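PDB 1SH7: extracellular subtilisin-like serine proteinase, which probably hydrolyses peptide bonds as a calcium-binding serine endopeptidase of the subtilisin family from a cold-living Vibrio species. Local coordinates for residues A[38-43]-A[89-94]; A[75-80]-A[202-207]; A[110-115]-A[149-154]; A[187-192]-A[196-201]; A[232-235]-A[239-242]. One frame throughout, in Å; residues are numbered along the deposited sequence.

From the N terminus, interaction 1 first closes a loop: it returns strand 90-95 to the loop after strand 32-37. Helix 70-79 lies inside that loop, and interaction 2 takes it to strand 204-207, so interactions 1 and 2 cross along the chain. They also touch in space. Interaction 2 spans the longest loop, and interactions 3 and 4 are nested in it. Interaction 3 packs helix 105-118 on strand 150-154 of the seven-stranded parallel sheet. Interaction 4 closes a short loop at the outer strand 197-200 of the same sheet. Interaction 5 follows in series, joining the end of helix 219-236 to the loop that leads into helix 242-252.

Interaction 1: residues A[38-43]-A[89-94]; sequences TGVNNN and VNIVGV
Val40 faces Gly93 and Ile91 where the loop after strand 32-37 passes strand 90-95. The two backbones come close at Gly39 and Val40, whose CA atoms are each 5.3 Å from Gly93 CA. The strand is extended, and its residues alternate between two faces. Ile91 and Gly93, two residues apart, therefore present the same face to the loop. Gly39 has a positive phi (108°), a conformation that suits glycine. Val40 after it is extended and directs its side chain at the strand.

The contact rests on the two methyl groups of Val40. CG1 stands anti to the backbone N (chi1 180°), and this rotation turns both branches to the strand. CG2 lies 4.0 Å from Gly93 CA, the closer of the valine's two touches. CG1 meets the branch methyl of Ile91, with 4.3 Å between Val40 CG1 and Ile91 CG2. Gly93 brings only backbone, which lets the valine come close to the strand. Ala75 of helix 70-79 also packs against both Val40 and Ile91, and Phe47 touches Val40.

The polar groups of the loop find partners outside the contact. Thr38 OG1 bonds to Asp66 and to Gly71 N. The amide of Asn42 bonds to Ser51 and Ser53 at strand 51-56.

Strand 90-95 takes its backbone bonds from neighbouring strands, Ile91 with Val52 and Asn90 with Ala33. The loop segment follows directly on Asp37, a predicted charge-relay residue. The contact itself is buried and apolar, and it relies on van der Waals packing and exclusion of water.

Interaction 2: residues A[75-80]-A[202-207]; sequences AGTIGG and SQIKSA
Thr77 and Ser206 meet with no aromatic ring between them; the flat group here is the peptide linking Gly76 to Thr77. Ser206 OG lies over one face of that peptide, 3.3 Å from Gly76 C. It is also 3.2 Å from Thr77 N. This is not a hydrogen bond, because the oxygen sits above the peptide plane and the N-H does not point at it. The hydroxyl bonds instead to His73 O, one turn back in the helix.

Ser206 reaches the helix because its OG is anti to the backbone N (chi1 -165°). Thr77 OG1 is 3.5 Å from Ser206 OG. The methyl CG2 of Ile204 packs against the same threonine oxygen, at 3.8 Å from Thr77 OG1. A water bridges the two segments. It accepts from Thr77 OG1 at 2.9 Å and donates to Lys205 O at 3.0 Å. The water gives the buried threonine hydroxyl an acceptor.

The helix segment 75-79 crosses strand 204-207 at 96°, with axes 6.9 Å apart. The strand pairs with strand 213-216 as a hairpin, and helix 219-236 covers Thr77 and Ile204 through His225.

Interaction 3: residues A[110-115]-A[149-154]; sequences SGVDWV and VSFMLA
Helix 105-118 covers one face of the central parallel sheet, and here its Val112 and Val115 rest on Phe151 of strand 150-154 and Val149 just before it. The ring of Phe151 does most of the touching. Its far end is reached by Val112 CG1, 4.0 Å from Phe151 CZ. Val115 CG1 comes to the same corner, 4.2 Å from Phe151 CZ. Both methyls approach the ring obliquely.

This is the alpha/beta fold of the subtilase (peptidase S8) catalytic domain, the part of a longer protein held in this chain, with helices on both sides of the sheet. Phe151 points to the side of helices 105-118 and 135-146, where Ala144 and Ile145 also touch it. The next residue, Met152, points to the other side, against helix 219-236.

CG1 of both valines is anti to the backbone N (chi1 170° for Val112, 166° for Val115), and this sends that branch to the strand. Val115 CG1 has a second partner two residues before Phe151, Val149 CG1, at 4.1 Å. These two side chains cross at about a right angle. Val149 O lies at the edge of the Phe151 ring, in its plane. Ile36 of strand 32-37 packs on both Val115 and Phe151.

Interaction 4: residues A[187-192]-A[196-201]; sequences SFSNWG and DLFAPG. With CA (calcium ion), chain C.
Two phenylalanine rings each turn an edge to an oxygen across this contact, and the touches are long. Phe188 CZ lies 4.3 Å from Gly201 O, which sits near the plane of the ring. Ser189 OG is in a like position at the edge of the other ring, 4.4 Å from Phe198 CE2. The backbones stay well apart: the nearest CA atoms, of Ser189 and Gly201, are 8.9 Å from each other. The rings span this gap.

Ser189 OG is held by its own bonds. It donates to Asn190 O at 2.8 Å, in the carbonyl plane and on a lone pair, with a C=O...donor angle of 135°. The same oxygen also bonds to Ser178 N of strand 174-179. These two bonds fix the hydroxyl beside the Phe198 ring.

At the start of the second segment, Asp196 binds calcium with both carboxylate oxygens. OD1 is 2.5 Å and OD2 2.4 Å from the calcium ion. Four waters and the carbonyl oxygens of Pro171 and Gly173 complete eight ligands. OD2 also accepts from Thr175 N, which holds the carboxylate from the protein side.

The first segment is the loop leading to strand 197-200, the outermost strand of the parallel sheet, and the second contains that strand. A bidentate aspartate with two carbonyls and four waters is typical of the corresponding calcium site in proteinase K.

Interaction 5: residues A[232-235]-A[239-242]; sequences LYLQ and GLTP
Leu240 reaches back from the turn to touch Leu234 and Tyr233 near the end of helix 219-236. Its CB meets Leu234 first, with 4.2 Å between Leu240 CB and Leu234 CD2. The two leucine side chains cross obliquely. CG stands beside the backbone N, anti to the carbonyl carbon (chi1 -68°). From there CD1 continues the chain in extended form, anti to CA (chi2 164°), and this carries the methyl to the helix. CD1 lies 3.5 Å from Tyr233 O and 3.9 Å from Tyr233 C. It also packs on the side chain of the tyrosine, 4.0 Å from Tyr233 CB. The methyl thus covers a backbone carbonyl as well as a CB.

The contact lies at the connection between two successive helices, 219-236 and 242-252. The first carries Ser220, the predicted charge-relay serine, in its first turn, while Tyr233 and Leu234 lie near its other end. The backbones come nearest at Leu234 and Leu240, whose CA atoms are 6.6 Å apart. Thr241, right after Leu240, takes the N-cap position of the second helix. Its side chain caps a backbone N, and Gln244 OE1 accepts from Thr241 N in return, in the manner of a capping box.

The second helix supplies the other wall: Leu245 touches both Tyr233 and Leu234, and Leu248 touches Leu240. The hydroxyl of Tyr233 bonds to Tyr270 O.

Interaction 1: residues A[38-43]-A[89-94]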
# COMPACT_ATOMS: atom_id res chain seq x y z
N THR A 38 6.51 -6.10 9.11
CA THR A 38 7.38 -7.07 9.77
C THR A 38 8.86 -6.86 9.49
O THR A 38 9.69 -7.70 9.84
CB THR A 38 7.00 -8.53 9.32
OG1 THR A 38 7.24 -8.66 7.91
CG2 THR A 38 5.54 -8.83 9.49
N GLY A 39 9.19 -5.76 8.82
CA GLY A 39 10.52 -5.50 8.36
C GLY A 39 10.58 -5.66 6.85
O GLY A 39 9.58 -5.99 6.21
N VAL A 40 11.76 -5.42 6.29
CA VAL A 40 12.03 -5.64 4.85
C VAL A 40 13.43 -6.28 4.73
O VAL A 40 14.38 -5.84 5.40
CB VAL A 40 12.04 -4.29 4.05
CG1 VAL A 40 12.31 -4.49 2.57
CG2 VAL A 40 10.72 -3.54 4.25
N ASN A 41 13.54 -7.30 3.89
CA ASN A 41 14.81 -7.88 3.52
C ASN A 41 15.51 -6.91 2.56
O ASN A 41 15.22 -6.89 1.38
CB ASN A 41 14.58 -9.27 2.88
CG ASN A 41 15.87 -9.97 2.43
OD1 ASN A 41 15.83 -11.14 2.00
ND2 ASN A 41 16.97 -9.25 2.46
N ASN A 42 16.38 -6.07 3.11
CA ASN A 42 17.10 -5.06 2.30
C ASN A 42 17.96 -5.66 1.19
O ASN A 42 18.18 -5.03 0.17
CB ASN A 42 18.01 -4.15 3.15
CG ASN A 42 17.26 -3.43 4.24
OD1 ASN A 42 17.65 -3.47 5.42
ND2 ASN A 42 16.16 -2.79 3.87
N ASN A 43 18.41 -6.89 1.38
CA ASN A 43 19.26 -7.55 0.41
C ASN A 43 18.52 -8.28 -0.72
O ASN A 43 19.16 -8.87 -1.60
CB ASN A 43 20.21 -8.52 1.11
CG ASN A 43 20.95 -7.90 2.31
OD1 ASN A 43 20.96 -8.49 3.41
ND2 ASN A 43 21.62 -6.76 2.11
N VAL A 89 11.68 3.51 -6.67
CA VAL A 89 11.36 4.15 -5.41
C VAL A 89 12.39 3.75 -4.34
O VAL A 89 13.04 2.72 -4.45
CB VAL A 89 9.90 3.80 -4.95
CG1 VAL A 89 9.83 2.42 -4.39
CG2 VAL A 89 9.35 4.84 -3.99
N ASN A 90 12.57 4.61 -3.35
CA ASN A 90 13.31 4.25 -2.16
C ASN A 90 12.40 3.58 -1.16
O ASN A 90 11.24 3.99 -0.97
CB ASN A 90 13.96 5.50 -1.56
CG ASN A 90 14.93 6.16 -2.51
OD1 ASN A 90 15.95 5.57 -2.82
ND2 ASN A 90 14.59 7.37 -3.03
N ILE A 91 12.91 2.54 -0.49
CA ILE A 91 12.16 1.79 0.50
C ILE A 91 12.87 1.93 1.85
O ILE A 91 14.10 1.76 1.89
CB ILE A 91 12.08 0.29 0.10
CG1 ILE A 91 11.30 0.10 -1.24
CG2 ILE A 91 11.52 -0.53 1.23
CD1 ILE A 91 9.76 0.28 -1.12
N VAL A 92 12.11 2.18 2.92
CA VAL A 92 12.61 2.20 4.28
C VAL A 92 11.79 1.26 5.14
O VAL A 92 10.54 1.38 5.18
CB VAL A 92 12.63 3.65 4.86
CG1 VAL A 92 13.11 3.62 6.31
CG2 VAL A 92 13.53 4.55 4.02
N GLY A 93 12.47 0.32 5.83
CA GLY A 93 11.81 -0.64 6.72
C GLY A 93 11.52 -0.07 8.09
O GLY A 93 12.41 0.47 8.73
N VAL A 94 10.27 -0.14 8.53
CA VAL A 94 9.88 0.27 9.89
C VAL A 94 9.23 -0.93 10.56
O VAL A 94 8.05 -1.22 10.38
CB VAL A 94 8.94 1.49 9.88
CG1 VAL A 94 8.66 1.99 11.29
CG2 VAL A 94 9.54 2.61 9.04

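Interaction 2: residues A[75-80]-A[202-207]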
# COMPACT_ATOMS: atom_id res chain seq x y z
N ALA A 75 6.72 -4.55 0.50
CA ALA A 75 7.70 -3.63 -0.06
C ALA A 75 7.97 -3.95 -1.52
O ALA A 75 8.16 -3.05 -2.34
CB ALA A 75 9.03 -3.64 0.74
N GLY A 76 7.99 -5.24 -1.85
CA GLY A 76 8.19 -5.64 -3.24
C GLY A 76 7.09 -5.16 -4.18
O GLY A 76 7.36 -4.84 -5.35
N THR A 77 5.84 -5.17 -3.72
CA THR A 77 4.71 -4.72 -4.54
C THR A 77 4.81 -3.20 -4.76
O THR A 77 4.58 -2.71 -5.86
CB THR A 77 3.37 -5.15 -3.92
OG1 THR A 77 3.25 -6.58 -3.92
CG2 THR A 77 2.15 -4.64 -4.74
N ILE A 78 5.29 -2.45 -3.78
CA ILE A 78 5.50 -1.02 -3.96
C ILE A 78 6.64 -0.79 -4.95
O ILE A 78 6.49 0.01 -5.89
CB ILE A 78 5.87 -0.32 -2.65
CG1 ILE A 78 4.78 -0.55 -1.58
CG2 ILE A 78 6.13 1.22 -2.91
CD1 ILE A 78 5.10 0.10 -0.23
N GLY A 79 7.76 -1.48 -4.73
CA GLY A 79 9.03 -1.06 -5.33
C GLY A 79 9.95 -2.08 -5.96
O GLY A 79 11.03 -1.73 -6.40
N GLY A 80 9.56 -3.33 -6.03
CA GLY A 80 10.37 -4.35 -6.66
C GLY A 80 10.53 -4.13 -8.14
O GLY A 80 9.62 -3.71 -8.83
N SER A 202 -5.79 -10.32 -4.45
CA SER A 202 -5.85 -11.77 -4.53
C SER A 202 -4.75 -12.31 -5.46
O SER A 202 -4.58 -11.82 -6.57
CB SER A 202 -7.24 -12.20 -4.98
OG SER A 202 -8.16 -12.05 -3.88
N GLN A 203 -3.99 -13.29 -4.96
CA GLN A 203 -2.96 -13.99 -5.72
C GLN A 203 -1.94 -13.05 -6.26
O GLN A 203 -1.75 -12.91 -7.49
CB GLN A 203 -3.60 -14.80 -6.83
CG GLN A 203 -4.27 -15.99 -6.27
CD GLN A 203 -5.67 -16.08 -6.67
OE1 GLN A 203 -5.96 -16.42 -7.84
NE2 GLN A 203 -6.58 -15.78 -5.74
N ILE A 204 -1.28 -12.35 -5.34
CA ILE A 204 -0.25 -11.39 -5.72
C ILE A 204 1.16 -11.95 -5.50
O ILE A 204 1.54 -12.30 -4.36
CB ILE A 204 -0.37 -10.05 -4.90
CG1 ILE A 204 -1.75 -9.40 -5.08
CG2 ILE A 204 0.73 -9.09 -5.28
CD1 ILE A 204 -2.14 -9.07 -6.49
N LYS A 205 1.94 -12.01 -6.57
CA LYS A 205 3.32 -12.48 -6.49
C LYS A 205 4.26 -11.34 -6.12
O LYS A 205 4.26 -10.29 -6.75
CB LYS A 205 3.79 -13.08 -7.80
CG LYS A 205 5.16 -13.74 -7.68
CD LYS A 205 5.60 -14.31 -9.01
CE LYS A 205 6.95 -14.98 -8.85
NZ LYS A 205 7.26 -15.71 -10.07
N SER A 206 5.14 -11.58 -5.15
CA SER A 206 6.15 -10.58 -4.78
C SER A 206 7.31 -11.21 -4.00
O SER A 206 7.30 -12.40 -3.72
CB SER A 206 5.51 -9.47 -3.94
OG SER A 206 6.32 -8.32 -3.85
N ALA A 207 8.28 -10.39 -3.63
CA ALA A 207 9.44 -10.83 -2.84
C ALA A 207 9.08 -11.48 -1.50
O ALA A 207 8.03 -11.21 -0.94
CB ALA A 207 10.38 -9.67 -2.62
O HOH W 1 3.51 -7.43 -6.66

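Interaction 3: residues A[110-115]-A[149-154]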
# COMPACT_ATOMS: atom_id res chain seq x y z
N SER A 110 4.78 3.83 17.78
CA SER A 110 6.16 4.29 17.75
C SER A 110 6.66 4.33 16.31
O SER A 110 7.37 5.26 15.92
CB SER A 110 7.08 3.38 18.60
OG SER A 110 6.75 3.47 19.97
N GLY A 111 6.30 3.32 15.53
CA GLY A 111 6.68 3.26 14.13
C GLY A 111 6.01 4.41 13.36
O GLY A 111 6.66 5.04 12.53
N VAL A 112 4.74 4.67 13.66
CA VAL A 112 4.00 5.73 12.96
C VAL A 112 4.64 7.10 13.27
O VAL A 112 4.93 7.88 12.36
CB VAL A 112 2.50 5.70 13.33
CG1 VAL A 112 1.76 6.93 12.82
CG2 VAL A 112 1.86 4.40 12.84
N ASP A 113 4.89 7.37 14.54
CA ASP A 113 5.56 8.58 15.01
C ASP A 113 6.96 8.72 14.39
O ASP A 113 7.40 9.82 14.06
CB ASP A 113 5.71 8.54 16.54
CG ASP A 113 4.41 8.78 17.28
OD1 ASP A 113 4.46 8.66 18.54
OD2 ASP A 113 3.31 9.09 16.72
N TRP A 114 7.67 7.60 14.25
CA TRP A 114 9.01 7.62 13.68
C TRP A 114 9.00 8.08 12.22
O TRP A 114 9.88 8.83 11.78
CB TRP A 114 9.64 6.22 13.78
CG TRP A 114 11.05 6.18 13.39
CD1 TRP A 114 12.13 6.30 14.22
CD2 TRP A 114 11.59 6.06 12.06
NE1 TRP A 114 13.29 6.20 13.50
CE2 TRP A 114 12.99 6.07 12.18
CE3 TRP A 114 11.03 5.90 10.80
CZ2 TRP A 114 13.83 5.93 11.07
CZ3 TRP A 114 11.86 5.78 9.70
CH2 TRP A 114 13.24 5.81 9.85
N VAL A 115 8.01 7.62 11.48
CA VAL A 115 7.83 8.07 10.09
C VAL A 115 7.52 9.57 10.05
O VAL A 115 8.15 10.31 9.31
CB VAL A 115 6.73 7.24 9.37
CG1 VAL A 115 6.32 7.88 8.09
CG2 VAL A 115 7.21 5.79 9.14
N VAL A 149 2.65 13.43 5.63
CA VAL A 149 2.90 12.14 4.99
C VAL A 149 1.60 11.37 4.77
O VAL A 149 0.87 11.11 5.74
CB VAL A 149 3.86 11.30 5.87
CG1 VAL A 149 3.98 9.86 5.36
CG2 VAL A 149 5.22 11.98 5.93
N SER A 150 1.31 11.02 3.51
CA SER A 150 0.11 10.23 3.19
C SER A 150 0.26 8.79 3.72
O SER A 150 1.35 8.22 3.67
CB SER A 150 -0.10 10.17 1.67
OG SER A 150 -0.48 11.44 1.15
N PHE A 151 -0.84 8.21 4.23
CA PHE A 151 -0.83 6.89 4.79
C PHE A 151 -1.83 6.00 4.05
O PHE A 151 -3.04 6.34 4.00
CB PHE A 151 -1.18 6.92 6.29
CG PHE A 151 0.02 7.06 7.20
CD1 PHE A 151 0.76 8.23 7.20
CD2 PHE A 151 0.40 6.04 8.03
CE1 PHE A 151 1.87 8.39 7.97
CE2 PHE A 151 1.49 6.16 8.84
CZ PHE A 151 2.24 7.36 8.83
N MET A 152 -1.33 4.90 3.49
CA MET A 152 -2.13 3.84 2.87
C MET A 152 -2.36 2.72 3.91
O MET A 152 -1.42 2.25 4.51
CB MET A 152 -1.43 3.29 1.64
CG MET A 152 -0.82 4.35 0.69
SD MET A 152 -2.03 5.38 -0.08
CE MET A 152 -1.84 6.88 0.83
N LEU A 153 -3.62 2.32 4.11
CA LEU A 153 -4.04 1.44 5.21
C LEU A 153 -4.84 0.25 4.68
O LEU A 153 -5.73 0.45 3.88
CB LEU A 153 -4.93 2.23 6.19
CG LEU A 153 -4.38 3.60 6.61
CD1 LEU A 153 -5.45 4.38 7.39
CD2 LEU A 153 -3.11 3.46 7.40
N ALA A 154 -4.54 -0.98 5.13
CA ALA A 154 -5.30 -2.14 4.71
C ALA A 154 -6.68 -2.14 5.36
O ALA A 154 -6.81 -1.88 6.56
CB ALA A 154 -4.57 -3.39 5.03

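Interaction 4: residues A[187-192]-A[196-201]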
# COMPACT_ATOMS: atom_id res chain seq x y z
N SER A 187 -13.38 -12.23 -1.83
CA SER A 187 -14.43 -12.65 -0.89
C SER A 187 -14.10 -12.37 0.56
O SER A 187 -15.03 -12.31 1.38
CB SER A 187 -14.77 -14.13 -1.03
OG SER A 187 -13.64 -14.92 -0.94
N PHE A 188 -12.81 -12.22 0.89
CA PHE A 188 -12.37 -11.95 2.28
C PHE A 188 -12.33 -10.44 2.58
O PHE A 188 -12.20 -10.03 3.72
CB PHE A 188 -10.98 -12.57 2.56
CG PHE A 188 -9.92 -12.09 1.60
CD1 PHE A 188 -9.40 -10.80 1.69
CD2 PHE A 188 -9.48 -12.90 0.57
CE1 PHE A 188 -8.48 -10.34 0.74
CE2 PHE A 188 -8.58 -12.45 -0.33
CZ PHE A 188 -8.06 -11.18 -0.24
N SER A 189 -12.38 -9.61 1.54
CA SER A 189 -12.13 -8.18 1.74
C SER A 189 -13.13 -7.49 2.63
O SER A 189 -14.35 -7.57 2.43
CB SER A 189 -12.13 -7.43 0.40
OG SER A 189 -11.72 -6.09 0.65
N ASN A 190 -12.63 -6.73 3.60
CA ASN A 190 -13.53 -5.83 4.29
C ASN A 190 -14.07 -4.79 3.26
O ASN A 190 -13.60 -4.69 2.12
CB ASN A 190 -12.82 -5.13 5.46
CG ASN A 190 -12.64 -6.01 6.69
OD1 ASN A 190 -12.02 -5.58 7.69
ND2 ASN A 190 -13.16 -7.20 6.65
N TRP A 191 -15.12 -4.10 3.69
CA TRP A 191 -16.00 -3.34 2.82
C TRP A 191 -16.55 -2.15 3.60
O TRP A 191 -16.24 -2.01 4.79
CB TRP A 191 -17.15 -4.24 2.27
CG TRP A 191 -17.80 -5.15 3.28
CD1 TRP A 191 -17.61 -6.48 3.40
CD2 TRP A 191 -18.77 -4.80 4.27
NE1 TRP A 191 -18.37 -6.99 4.43
CE2 TRP A 191 -19.08 -5.96 4.99
CE3 TRP A 191 -19.37 -3.60 4.65
CZ2 TRP A 191 -19.99 -5.97 6.04
CZ3 TRP A 191 -20.27 -3.61 5.70
CH2 TRP A 191 -20.56 -4.79 6.38
N GLY A 192 -17.34 -1.30 2.94
CA GLY A 192 -18.05 -0.21 3.61
C GLY A 192 -17.60 1.22 3.39
O GLY A 192 -16.69 1.54 2.59
N ASP A 196 -11.73 3.56 0.91
CA ASP A 196 -11.63 4.63 -0.07
C ASP A 196 -11.60 4.12 -1.50
O ASP A 196 -12.11 4.79 -2.38
CB ASP A 196 -10.38 5.46 0.15
CG ASP A 196 -10.40 6.23 1.46
OD1 ASP A 196 -11.03 7.30 1.53
OD2 ASP A 196 -9.81 5.84 2.47
N LEU A 197 -10.99 2.96 -1.71
CA LEU A 197 -10.90 2.34 -3.05
C LEU A 197 -10.40 0.91 -2.95
O LEU A 197 -9.93 0.49 -1.89
CB LEU A 197 -9.99 3.16 -4.00
CG LEU A 197 -8.46 2.98 -3.91
CD1 LEU A 197 -7.71 3.73 -4.99
CD2 LEU A 197 -7.99 3.46 -2.54
N PHE A 198 -10.52 0.18 -4.06
CA PHE A 198 -10.06 -1.19 -4.20
C PHE A 198 -8.76 -1.21 -4.99
O PHE A 198 -8.53 -0.36 -5.87
CB PHE A 198 -11.10 -2.04 -4.97
CG PHE A 198 -12.36 -2.33 -4.18
CD1 PHE A 198 -13.51 -1.55 -4.35
CD2 PHE A 198 -12.39 -3.35 -3.26
CE1 PHE A 198 -14.64 -1.80 -3.61
CE2 PHE A 198 -13.54 -3.59 -2.51
CZ PHE A 198 -14.66 -2.81 -2.69
N ALA A 199 -7.92 -2.21 -4.75
CA ALA A 199 -6.76 -2.46 -5.60
C ALA A 199 -6.52 -3.99 -5.65
O ALA A 199 -7.05 -4.72 -4.81
CB ALA A 199 -5.54 -1.73 -5.01
N PRO A 200 -5.71 -4.47 -6.60
CA PRO A 200 -5.36 -5.89 -6.66
C PRO A 200 -4.82 -6.48 -5.35
O PRO A 200 -3.81 -6.00 -4.82
CB PRO A 200 -4.30 -5.93 -7.77
CG PRO A 200 -4.70 -4.82 -8.69
CD PRO A 200 -5.09 -3.72 -7.70
N GLY A 201 -5.48 -7.52 -4.85
CA GLY A 201 -5.04 -8.17 -3.62
C GLY A 201 -5.12 -9.67 -3.50
O GLY A 201 -4.53 -10.25 -2.56
CA CA C . -10.25 7.72 3.83
O HOH W 2 -9.51 9.56 2.60
O HOH W 3 -9.96 6.09 5.64
O HOH W 4 -12.24 9.31 3.92
O HOH W 5 -12.24 6.42 3.98

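Interaction 5: residues A[232-235]-A[239-242]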
# COMPACT_ATOMS: atom_id res chain seq x y z
N LEU A 232 4.34 7.13 -7.51
CA LEU A 232 4.30 7.61 -8.89
C LEU A 232 3.75 9.04 -8.94
O LEU A 232 4.30 9.90 -9.62
CB LEU A 232 3.46 6.71 -9.80
CG LEU A 232 3.82 5.22 -9.95
CD1 LEU A 232 2.83 4.50 -10.83
CD2 LEU A 232 5.22 5.02 -10.47
N TYR A 233 2.66 9.29 -8.23
CA TYR A 233 2.05 10.60 -8.19
C TYR A 233 2.97 11.63 -7.52
O TYR A 233 2.97 12.83 -7.92
CB TYR A 233 0.72 10.58 -7.42
CG TYR A 233 -0.46 9.85 -8.06
CD1 TYR A 233 -0.31 9.08 -9.21
CD2 TYR A 233 -1.73 9.89 -7.46
CE1 TYR A 233 -1.41 8.41 -9.78
CE2 TYR A 233 -2.83 9.20 -8.02
CZ TYR A 233 -2.65 8.47 -9.18
OH TYR A 233 -3.73 7.77 -9.72
N LEU A 234 3.72 11.19 -6.52
CA LEU A 234 4.66 12.04 -5.81
C LEU A 234 5.88 12.37 -6.67
O LEU A 234 6.47 13.47 -6.54
CB LEU A 234 5.08 11.43 -4.47
CG LEU A 234 3.97 11.53 -3.39
CD1 LEU A 234 4.19 10.52 -2.27
CD2 LEU A 234 3.97 12.94 -2.88
N GLN A 235 6.26 11.46 -7.55
CA GLN A 235 7.37 11.78 -8.45
C GLN A 235 6.91 12.87 -9.43
O GLN A 235 7.61 13.86 -9.64
CB GLN A 235 7.95 10.58 -9.19
CG GLN A 235 9.18 10.96 -10.01
CD GLN A 235 9.66 9.90 -11.01
OE1 GLN A 235 9.13 8.80 -11.06
NE2 GLN A 235 10.68 10.24 -11.80
N GLY A 239 5.15 17.97 -4.40
CA GLY A 239 4.53 18.80 -3.38
C GLY A 239 3.14 18.41 -2.91
O GLY A 239 2.55 19.17 -2.15
N LEU A 240 2.60 17.27 -3.34
CA LEU A 240 1.24 16.91 -2.99
C LEU A 240 1.11 16.73 -1.48
O LEU A 240 1.91 16.02 -0.85
CB LEU A 240 0.82 15.59 -3.66
CG LEU A 240 0.67 15.59 -5.19
CD1 LEU A 240 0.67 14.13 -5.66
CD2 LEU A 240 -0.60 16.30 -5.65
N THR A 241 0.14 17.41 -0.89
CA THR A 241 -0.18 17.17 0.51
C THR A 241 -0.97 15.88 0.48
O THR A 241 -1.42 15.43 -0.60
CB THR A 241 -1.04 18.25 1.08
OG1 THR A 241 -2.25 18.32 0.32
CG2 THR A 241 -0.38 19.67 0.93
N PRO A 242 -1.16 15.28 1.65
CA PRO A 242 -2.02 14.10 1.75
C PRO A 242 -3.43 14.38 1.24
O PRO A 242 -3.95 13.53 0.55
CB PRO A 242 -1.97 13.75 3.24
CG PRO A 242 -0.61 14.30 3.68
CD PRO A 242 -0.50 15.59 2.93